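Local coordinates for protein fructose-bisphosphate aldolase (Slackia heliotrinireducens, PDB 4MOZ) that belongs to the DeoC/LacD family of aldolases and folds as a TIM barrel, a closed ring of eight parallel strands surrounded by helices, at residues Pro2-Thr5 against Arg6-Lys10; His48-Gly51 against Asp52-Glu56; Thr269-Asn272 against Ile273-Ser277. All coordinates share one frame; numbering follows the deposited sequence.

Contact 1 of 3, residues Pro2-Thr5 against Arg6-Lys10; sequences PKIT and RDQVK
Q8 reaches back to T5 with its side chain while its backbone is held by the same residue, and this pair of bonds closes the turn. The backbone N of T5 donates to Q8 OE1 at 2.9 Å, a fairly straight bond (158° at the hydrogen) that meets the amide oxygen slightly tilted from the carbonyl plane. In return Q8 N donates to T5 O at 3.0 Å, coming from well above the plane of that carbonyl. The reach depends on the shape of Q8: CG lies beside the backbone N (chi1 -74°) and the chain runs straight on from there, which brings the amide alongside the start of the turn. The hydroxyl end of T5 settles against the same side chain, with OG1 3.5 Å from Q8 CG. One step further on, V9 N donates to R6 O at 3.1 Å and continues the tight winding. R6 itself turns outward from this turn and forms salt bridges with D25 and E21 of helix 20-30.

On the inner side the packing is apolar. I4 CD1 touches V9 CG2 at 3.9 Å, the two side chains crossing obliquely. V9 is buried against Y23 and Y27 and I4 rests on M28, all three from helix 20-30, while the backbone of I4 pairs with G33. Together these contacts lay the N-terminal tail along that helix. The polar half is a short 3-10 turn (6-8) whose last residue, Q8, turns its amide back to the backbone N of T5, just before the segment.

Contact 2 of 3, residues His48-Gly51 against Asp52-Glu56; sequences HLNG and DFYGE
H48 opens a type II' beta turn that ends at G51, in the loop that follows helix 44-47, and its side chain meets that of D52, the residue after the turn. The turn is closed by G51 N donating to H48 O. On its tight side H48 ND1 donates to D52 OD2 at 2.6 Å, a short bond that uses the syn side of the carboxylate although the ring and carboxylate planes stand 75° apart. With CG beside the backbone N (chi1 -61°), the D52 carboxylate swings back to the histidine, and its other oxygen, OD1, is taken in a salt bridge by R271; both oxygens are thus engaged, which holds the carboxylate in place. N50 is buried as well: its carbonyl accepts from F53 N at 3.2 Å and more weakly from Y54 N, and A195 of a second subunit packs on it.

The looser side is bridged by solvent. One water donates to L49 O and accepts from D52 N, spanning the turn where no direct backbone bond joins this pair. A second links the carbonyls of G51, which is exposed, and Y54, donating to both. The N50 amide lies almost parallel to both aromatic ring planes, its OD1 3.6 Å from F53 CB and its ND2 3.5 Å from Y54 CB.

Contact 3 of 3, residues Thr269-Asn272 against Ile273-Ser277; sequences TGRN and IHQRS
A short helix, 271-274, springs from the end of barrel strand 266-269, with G270 as its N-cap, and here G270 and R271 meet H274 and Q275 one turn on. G270 O takes two backbone donors, I273 N at 3.0 Å and H274 N at 3.2 Å, and R271 O accepts from Q275 N. The H274 ring folds back over the helix start: its CG sits between the backbone N and the carbonyl carbon (chi1 64°), and R271 CA stands over one ring face in a CH-pi contact, 3.5 Å from the centroid. D62 accepts a hydrogen bond from ND1 and so helps to fix the ring's rotation. Q275 runs alongside R271 in the same direction, NE2 lying 3.5 Å from R271 CB, and sends that amide nitrogen on to D52 O.

Farther along, R276 grips N272 side-on with two nitrogens. NE donates to the backbone N272 O at 2.7 Å, nearly along the C=O axis, and NH1 to N272 OD1 at 3.0 Å from above the amide plane. The remaining nitrogen, NH2, is bound by E280 of helix 278-294, so the guanidinium spans the junction of the two helices. Toward the barrel wall, T269 and I273 cross at about a right angle, T269 CB meeting I273 CD1 at 3.7 Å; L284 and T285 of helix 278-294 also pack on I273. Such a short extra helix between the eighth strand and the last barrel helix is a familiar variation of the TIM barrel.

Along the chain the three contacts come in series, and in the fold they divide between two sides of its centre. Contact 1, on the N-terminal tail beside helix 20-30, lies about 39 Å from contact 2 and 30 Å from contact 3, centre to centre, and touches neither. Contacts 2 and 3 are only about 11 Å apart between centres: the loop after helix 44-47, which follows the first barrel strand, meets the short helix after the eighth. The two strands are neighbours where the barrel closes, so the stacking of F53 on H274 and the polar links beside it tie the first and last strand-to-helix connections together.

Contact 1 of 3, residues Pro2-Thr5 against Arg6-Lys10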
ATOM      1  N   PRO C   2     -12.624  -0.748  44.429  1.00 34.98           N
ATOM      2  CA  PRO C   2     -13.094  -2.128  44.544  1.00 36.08           C
ATOM      3  C   PRO C   2     -11.939  -3.121  44.591  1.00 35.33           C
ATOM      4  O   PRO C   2     -10.774  -2.725  44.623  1.00 34.95           O
ATOM      5  CB  PRO C   2     -13.896  -2.345  43.249  1.00 34.51           C
ATOM      6  CG  PRO C   2     -14.180  -0.983  42.716  1.00 35.00           C
ATOM      7  CD  PRO C   2     -13.036  -0.124  43.161  1.00 35.56           C
ATOM      8  N   LYS C   3     -12.279  -4.404  44.604  1.00 33.81           N
ATOM      9  CA  LYS C   3     -11.300  -5.465  44.452  1.00 34.40           C
ATOM     10  C   LYS C   3     -11.892  -6.609  43.647  1.00 34.42           C
ATOM     11  O   LYS C   3     -13.045  -6.989  43.851  1.00 36.75           O
ATOM     12  CB  LYS C   3     -10.825  -5.969  45.812  1.00 33.42           C
ATOM     13  CG  LYS C   3      -9.735  -7.024  45.725  1.00 38.71           C
ATOM     14  CD  LYS C   3      -9.167  -7.357  47.091  1.00 44.43           C
ATOM     15  CE  LYS C   3      -8.303  -8.604  47.026  1.00 47.13           C
ATOM     16  NZ  LYS C   3      -9.132  -9.840  47.017  1.00 49.83           N
ATOM     17  N   ILE C   4     -11.098  -7.141  42.723  1.00 34.05           N
ATOM     18  CA  ILE C   4     -11.452  -8.341  41.975  1.00 33.20           C
ATOM     19  C   ILE C   4     -10.347  -9.382  42.157  1.00 33.00           C
ATOM     20  O   ILE C   4      -9.202  -9.039  42.461  1.00 33.06           O
ATOM     21  CB  ILE C   4     -11.666  -8.051  40.469  1.00 31.49           C
ATOM     22  CG1 ILE C   4     -10.429  -7.378  39.855  1.00 33.09           C
ATOM     23  CG2 ILE C   4     -12.909  -7.190  40.259  1.00 30.08           C
ATOM     24  CD1 ILE C   4     -10.288  -7.562  38.357  1.00 32.77           C
ATOM     25  N   THR C   5     -10.700 -10.651  41.994  1.00 34.37           N
ATOM     26  CA  THR C   5      -9.716 -11.728  41.986  1.00 35.08           C
ATOM     27  C   THR C   5      -9.418 -12.110  40.537  1.00 34.97           C
ATOM     28  O   THR C   5     -10.125 -11.679  39.620  1.00 37.13           O
ATOM     29  CB  THR C   5     -10.226 -12.967  42.744  1.00 37.37           C
ATOM     30  OG1 THR C   5     -11.479 -13.385  42.187  1.00 39.32           O
ATOM     31  CG2 THR C   5     -10.412 -12.654  44.227  1.00 37.10           C
ATOM     32  N   ARG C   6      -8.376 -12.914  40.334  1.00 33.69           N
ATOM     33  CA  ARG C   6      -8.004 -13.379  38.999  1.00 34.59           C
ATOM     34  C   ARG C   6      -9.169 -14.065  38.287  1.00 36.68           C
ATOM     35  O   ARG C   6      -9.430 -13.785  37.118  1.00 37.91           O
ATOM     36  CB  ARG C   6      -6.804 -14.319  39.065  1.00 35.90           C
ATOM     37  CG  ARG C   6      -5.505 -13.647  39.469  1.00 34.80           C
ATOM     38  CD  ARG C   6      -4.352 -14.637  39.441  1.00 34.67           C
ATOM     39  NE  ARG C   6      -4.005 -15.062  38.083  1.00 35.10           N
ATOM     40  CZ  ARG C   6      -3.149 -14.425  37.286  1.00 34.31           C
ATOM     41  NH1 ARG C   6      -2.548 -13.315  37.697  1.00 31.32           N
ATOM     42  NH2 ARG C   6      -2.897 -14.894  36.070  1.00 37.61           N
ATOM     43  N   ASP C   7      -9.875 -14.938  39.008  1.00 36.65           N
ATOM     44  CA  ASP C   7     -11.020 -15.682  38.466  1.00 39.02           C
ATOM     45  C   ASP C   7     -12.171 -14.797  37.981  1.00 36.66           C
ATOM     46  O   ASP C   7     -12.987 -15.226  37.169  1.00 42.36           O
ATOM     47  CB  ASP C   7     -11.541 -16.689  39.498  1.00 45.29           C
ATOM     48  CG  ASP C   7     -10.574 -17.843  39.737  1.00 52.35           C
ATOM     49  OD1 ASP C   7      -9.386 -17.741  39.360  1.00 51.97           O
ATOM     50  OD2 ASP C   7     -11.005 -18.862  40.314  1.00 62.56           O
ATOM     51  N   GLN C   8     -12.233 -13.568  38.484  1.00 35.63           N
ATOM     52  CA  GLN C   8     -13.288 -12.628  38.097  1.00 38.38           C
ATOM     53  C   GLN C   8     -13.007 -11.866  36.799  1.00 37.70           C
ATOM     54  O   GLN C   8     -13.893 -11.191  36.271  1.00 40.85           O
ATOM     55  CB  GLN C   8     -13.548 -11.637  39.225  1.00 40.19           C
ATOM     56  CG  GLN C   8     -14.305 -12.222  40.402  1.00 41.50           C
ATOM     57  CD  GLN C   8     -14.511 -11.198  41.490  1.00 42.09           C
ATOM     58  OE1 GLN C   8     -13.600 -10.910  42.260  1.00 43.04           O
ATOM     59  NE2 GLN C   8     -15.709 -10.633  41.554  1.00 46.32           N
ATOM     60  N   VAL C   9     -11.776 -11.959  36.301  1.00 36.04           N
ATOM     61  CA  VAL C   9     -11.407 -11.359  35.017  1.00 35.97           C
ATOM     62  C   VAL C   9     -12.044 -12.170  33.885  1.00 34.54           C
ATOM     63  O   VAL C   9     -11.779 -13.365  33.743  1.00 35.08           O
ATOM     64  CB  VAL C   9      -9.867 -11.303  34.824  1.00 33.69           C
ATOM     65  CG1 VAL C   9      -9.504 -10.763  33.447  1.00 29.32           C
ATOM     66  CG2 VAL C   9      -9.210 -10.464  35.910  1.00 31.77           C
ATOM     67  N   LYS C  10     -12.898 -11.521  33.098  1.00 35.10           N
ATOM     68  CA  LYS C  10     -13.464 -12.149  31.905  1.00 37.52           C
ATOM     69  C   LYS C  10     -12.469 -12.101  30.747  1.00 34.93           C
ATOM     70  O   LYS C  10     -12.179 -11.035  30.195  1.00 36.55           O
ATOM     71  CB  LYS C  10     -14.794 -11.503  31.514  1.00 39.60           C
ATOM     72  CG  LYS C  10     -15.969 -12.005  32.333  1.00 44.01           C
ATOM     73  CD  LYS C  10     -17.255 -11.295  31.959  1.00 51.01           C
ATOM     74  CE  LYS C  10     -18.370 -11.673  32.920  1.00 57.22           C
ATOM     75  NZ  LYS C  10     -19.533 -10.752  32.800  1.00 62.84           N
TER

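Contact 2 of 3, residues His48-Gly51 against Asp52-Glu56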
ATOM      1  N   HIS C  48      -0.238  17.624  20.946  1.00 26.70           N
ATOM      2  CA  HIS C  48      -0.342  19.079  21.035  1.00 29.54           C
ATOM      3  C   HIS C  48       1.007  19.735  20.997  1.00 29.19           C
ATOM      4  O   HIS C  48       1.147  20.910  21.346  1.00 29.70           O
ATOM      5  CB  HIS C  48      -1.112  19.488  22.289  1.00 31.11           C
ATOM      6  CG  HIS C  48      -2.499  18.903  22.368  1.00 35.17           C
ATOM      7  ND1 HIS C  48      -2.949  18.252  23.455  1.00 38.08           N
ATOM      8  CD2 HIS C  48      -3.532  18.866  21.433  1.00 34.88           C
ATOM      9  CE1 HIS C  48      -4.208  17.832  23.235  1.00 37.96           C
ATOM     10  NE2 HIS C  48      -4.563  18.207  21.998  1.00 34.94           N
ATOM     11  N   LEU C  49       2.010  18.975  20.560  1.00 27.78           N
ATOM     12  CA  LEU C  49       3.398  19.436  20.521  1.00 29.46           C
ATOM     13  C   LEU C  49       3.880  19.854  21.910  1.00 30.15           C
ATOM     14  O   LEU C  49       3.733  19.085  22.863  1.00 35.11           O
ATOM     15  CB  LEU C  49       3.597  20.535  19.463  1.00 28.99           C
ATOM     16  CG  LEU C  49       3.448  20.084  18.003  1.00 30.61           C
ATOM     17  CD1 LEU C  49       3.640  21.250  17.047  1.00 31.09           C
ATOM     18  CD2 LEU C  49       4.413  18.951  17.662  1.00 29.43           C
ATOM     19  N   ASN C  50       4.444  21.050  22.038  1.00 27.27           N
ATOM     20  CA  ASN C  50       4.920  21.513  23.337  1.00 30.00           C
ATOM     21  C   ASN C  50       3.890  22.389  24.055  1.00 31.73           C
ATOM     22  O   ASN C  50       4.173  22.956  25.111  1.00 33.66           O
ATOM     23  CB  ASN C  50       6.264  22.245  23.196  1.00 30.82           C
ATOM     24  CG  ASN C  50       7.134  22.116  24.436  1.00 29.62           C
ATOM     25  OD1 ASN C  50       7.175  21.061  25.072  1.00 28.43           O
ATOM     26  ND2 ASN C  50       7.839  23.194  24.787  1.00 26.74           N
ATOM     27  N   GLY C  51       2.692  22.479  23.478  1.00 32.43           N
ATOM     28  CA  GLY C  51       1.603  23.295  24.025  1.00 34.98           C
ATOM     29  C   GLY C  51       1.143  22.939  25.432  1.00 33.45           C
ATOM     30  O   GLY C  51       0.770  23.819  26.207  1.00 33.88           O
ATOM     31  N   ASP C  52       1.165  21.651  25.768  1.00 32.69           N
ATOM     32  CA  ASP C  52       0.747  21.207  27.096  1.00 33.00           C
ATOM     33  C   ASP C  52       1.882  21.156  28.121  1.00 33.47           C
ATOM     34  O   ASP C  52       1.643  20.828  29.286  1.00 34.19           O
ATOM     35  CB  ASP C  52       0.073  19.832  27.019  1.00 32.78           C
ATOM     36  CG  ASP C  52      -1.175  19.836  26.157  1.00 33.92           C
ATOM     37  OD1 ASP C  52      -1.841  20.890  26.048  1.00 31.86           O
ATOM     38  OD2 ASP C  52      -1.491  18.768  25.591  1.00 37.35           O
ATOM     39  N   PHE C  53       3.106  21.480  27.705  1.00 31.91           N
ATOM     40  CA  PHE C  53       4.274  21.245  28.561  1.00 31.00           C
ATOM     41  C   PHE C  53       5.104  22.483  28.898  1.00 31.59           C
ATOM     42  O   PHE C  53       5.992  22.416  29.746  1.00 32.19           O
ATOM     43  CB  PHE C  53       5.154  20.145  27.963  1.00 29.23           C
ATOM     44  CG  PHE C  53       4.441  18.837  27.802  1.00 29.98           C
ATOM     45  CD1 PHE C  53       3.668  18.581  26.669  1.00 30.29           C
ATOM     46  CD2 PHE C  53       4.520  17.865  28.792  1.00 29.98           C
ATOM     47  CE1 PHE C  53       2.991  17.378  26.526  1.00 28.77           C
ATOM     48  CE2 PHE C  53       3.853  16.655  28.651  1.00 31.39           C
ATOM     49  CZ  PHE C  53       3.087  16.412  27.517  1.00 30.55           C
ATOM     50  N   TYR C  54       4.811  23.599  28.235  1.00 32.48           N
ATOM     51  CA  TYR C  54       5.501  24.866  28.482  1.00 32.20           C
ATOM     52  C   TYR C  54       4.583  26.029  28.132  1.00 32.96           C
ATOM     53  O   TYR C  54       3.924  26.013  27.095  1.00 32.68           O
ATOM     54  CB  TYR C  54       6.802  24.956  27.674  1.00 32.87           C
ATOM     55  CG  TYR C  54       7.566  26.254  27.869  1.00 33.99           C
ATOM     56  CD1 TYR C  54       8.460  26.406  28.929  1.00 34.64           C
ATOM     57  CD2 TYR C  54       7.394  27.332  26.993  1.00 34.47           C
ATOM     58  CE1 TYR C  54       9.160  27.591  29.115  1.00 35.72           C
ATOM     59  CE2 TYR C  54       8.091  28.522  27.170  1.00 35.80           C
ATOM     60  CZ  TYR C  54       8.974  28.644  28.232  1.00 36.76           C
ATOM     61  OH  TYR C  54       9.673  29.818  28.419  1.00 38.98           O
ATOM     62  N   GLY C  55       4.550  27.035  29.003  1.00 34.89           N
ATOM     63  CA  GLY C  55       3.690  28.200  28.812  1.00 37.94           C
ATOM     64  C   GLY C  55       3.054  28.683  30.103  1.00 38.58           C
ATOM     65  O   GLY C  55       3.306  28.134  31.177  1.00 37.09           O
ATOM     66  N   GLU C  56       2.219  29.711  29.993  1.00 41.39           N
ATOM     67  CA  GLU C  56       1.580  30.323  31.155  1.00 45.25           C
ATOM     68  C   GLU C  56       0.643  29.343  31.860  1.00 45.88           C
ATOM     69  O   GLU C  56      -0.176  28.678  31.219  1.00 44.90           O
ATOM     70  CB  GLU C  56       0.819  31.581  30.745  1.00 51.12           C
ATOM     71  CG  GLU C  56       0.462  32.488  31.911  1.00 60.06           C
ATOM     72  CD  GLU C  56      -0.456  33.632  31.517  1.00 72.03           C
ATOM     73  OE1 GLU C  56      -0.533  33.959  30.311  1.00 78.50           O
ATOM     74  OE2 GLU C  56      -1.100  34.210  32.422  1.00 81.03           O
TER
HETATM   75  O   HOH W   1       1.559  19.375  24.238  1.00 35.37           O
HETATM   76  O   HOH W   2       1.310  26.439  26.321  1.00 31.61           O

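Contact 3 of 3, residues Thr269-Asn272 against Ile273-Ser277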
ATOM      1  N   THR C 269      -6.393  10.745  32.531  1.00 27.14           N
ATOM      2  CA  THR C 269      -6.005  12.112  32.868  1.00 28.38           C
ATOM      3  C   THR C 269      -4.585  12.381  32.398  1.00 28.17           C
ATOM      4  O   THR C 269      -3.676  11.571  32.625  1.00 28.00           O
ATOM      5  CB  THR C 269      -6.102  12.379  34.386  1.00 29.46           C
ATOM      6  OG1 THR C 269      -7.336  11.856  34.893  1.00 30.70           O
ATOM      7  CG2 THR C 269      -6.028  13.881  34.692  1.00 28.75           C
ATOM      8  N   GLY C 270      -4.409  13.524  31.743  1.00 28.34           N
ATOM      9  CA  GLY C 270      -3.122  13.913  31.193  1.00 29.37           C
ATOM     10  C   GLY C 270      -2.621  15.214  31.778  1.00 30.87           C
ATOM     11  O   GLY C 270      -2.055  15.231  32.872  1.00 31.00           O
ATOM     12  N   ARG C 271      -2.850  16.307  31.054  1.00 32.68           N
ATOM     13  CA  ARG C 271      -2.262  17.602  31.403  1.00 34.07           C
ATOM     14  C   ARG C 271      -2.689  18.154  32.758  1.00 34.09           C
ATOM     15  O   ARG C 271      -1.924  18.877  33.397  1.00 34.98           O
ATOM     16  CB  ARG C 271      -2.477  18.634  30.288  1.00 35.12           C
ATOM     17  CG  ARG C 271      -3.923  19.001  30.023  1.00 37.68           C
ATOM     18  CD  ARG C 271      -4.055  19.627  28.650  1.00 41.19           C
ATOM     19  NE  ARG C 271      -5.440  19.630  28.194  1.00 47.87           N
ATOM     20  CZ  ARG C 271      -5.826  19.920  26.954  1.00 49.33           C
ATOM     21  NH1 ARG C 271      -7.116  19.892  26.644  1.00 55.19           N
ATOM     22  NH2 ARG C 271      -4.931  20.233  26.021  1.00 44.73           N
ATOM     23  N   ASN C 272      -3.891  17.802  33.208  1.00 34.60           N
ATOM     24  CA  ASN C 272      -4.352  18.232  34.522  1.00 35.48           C
ATOM     25  C   ASN C 272      -3.404  17.762  35.626  1.00 32.91           C
ATOM     26  O   ASN C 272      -3.235  18.438  36.640  1.00 34.59           O
ATOM     27  CB  ASN C 272      -5.779  17.760  34.797  1.00 39.62           C
ATOM     28  CG  ASN C 272      -6.488  18.619  35.836  1.00 46.14           C
ATOM     29  OD1 ASN C 272      -6.019  19.702  36.195  1.00 53.11           O
ATOM     30  ND2 ASN C 272      -7.624  18.141  36.320  1.00 46.10           N
ATOM     31  N   ILE C 273      -2.776  16.610  35.411  1.00 29.67           N
ATOM     32  CA  ILE C 273      -1.750  16.123  36.322  1.00 27.93           C
ATOM     33  C   ILE C 273      -0.395  16.786  36.051  1.00 29.58           C
ATOM     34  O   ILE C 273       0.146  17.480  36.920  1.00 26.60           O
ATOM     35  CB  ILE C 273      -1.601  14.587  36.254  1.00 26.91           C
ATOM     36  CG1 ILE C 273      -2.862  13.896  36.785  1.00 27.04           C
ATOM     37  CG2 ILE C 273      -0.376  14.141  37.037  1.00 25.02           C
ATOM     38  CD1 ILE C 273      -2.962  12.423  36.421  1.00 25.82           C
ATOM     39  N   HIS C 274       0.142  16.588  34.844  1.00 29.69           N
ATOM     40  CA  HIS C 274       1.542  16.923  34.587  1.00 29.27           C
ATOM     41  C   HIS C 274       1.883  18.388  34.496  1.00 28.04           C
ATOM     42  O   HIS C 274       3.043  18.744  34.659  1.00 29.47           O
ATOM     43  CB  HIS C 274       2.131  16.123  33.416  1.00 29.48           C
ATOM     44  CG  HIS C 274       1.494  16.410  32.072  1.00 30.52           C
ATOM     45  ND1 HIS C 274       1.610  17.603  31.448  1.00 29.18           N
ATOM     46  CD2 HIS C 274       0.753  15.590  31.220  1.00 30.05           C
ATOM     47  CE1 HIS C 274       0.959  17.556  30.273  1.00 31.58           C
ATOM     48  NE2 HIS C 274       0.434  16.322  30.134  1.00 33.18           N
ATOM     49  N   GLN C 275       0.890  19.251  34.276  1.00 28.53           N
ATOM     50  CA  GLN C 275       1.130  20.708  34.280  1.00 29.81           C
ATOM     51  C   GLN C 275       1.403  21.290  35.678  1.00 31.53           C
ATOM     52  O   GLN C 275       1.820  22.446  35.807  1.00 34.92           O
ATOM     53  CB  GLN C 275      -0.010  21.462  33.598  1.00 27.58           C
ATOM     54  CG  GLN C 275      -0.060  21.228  32.096  1.00 31.34           C
ATOM     55  CD  GLN C 275      -1.211  21.934  31.409  1.00 31.99           C
ATOM     56  OE1 GLN C 275      -2.098  22.491  32.055  1.00 34.49           O
ATOM     57  NE2 GLN C 275      -1.201  21.908  30.084  1.00 32.59           N
ATOM     58  N   ARG C 276       1.177  20.484  36.712  1.00 30.47           N
ATOM     59  CA  ARG C 276       1.426  20.886  38.093  1.00 33.35           C
ATOM     60  C   ARG C 276       2.846  20.519  38.508  1.00 32.63           C
ATOM     61  O   ARG C 276       3.494  19.695  37.858  1.00 34.98           O
ATOM     62  CB  ARG C 276       0.419  20.210  39.029  1.00 33.62           C
ATOM     63  CG  ARG C 276      -1.023  20.615  38.784  1.00 34.27           C
ATOM     64  CD  ARG C 276      -1.985  19.696  39.517  1.00 35.41           C
ATOM     65  NE  ARG C 276      -3.345  19.831  39.004  1.00 36.35           N
ATOM     66  CZ  ARG C 276      -4.265  20.665  39.485  1.00 35.54           C
ATOM     67  NH1 ARG C 276      -5.467  20.703  38.932  1.00 36.00           N
ATOM     68  NH2 ARG C 276      -3.992  21.458  40.513  1.00 34.84           N
ATOM     69  N   SER C 277       3.321  21.129  39.592  1.00 31.20           N
ATOM     70  CA  SER C 277       4.615  20.780  40.179  1.00 32.68           C
ATOM     71  C   SER C 277       4.599  19.322  40.614  1.00 33.58           C
ATOM     72  O   SER C 277       3.532  18.765  40.875  1.00 35.09           O
ATOM     73  CB  SER C 277       4.915  21.675  41.384  1.00 36.29           C
ATOM     74  OG  SER C 277       4.017  21.408  42.451  1.00 37.28           O
TER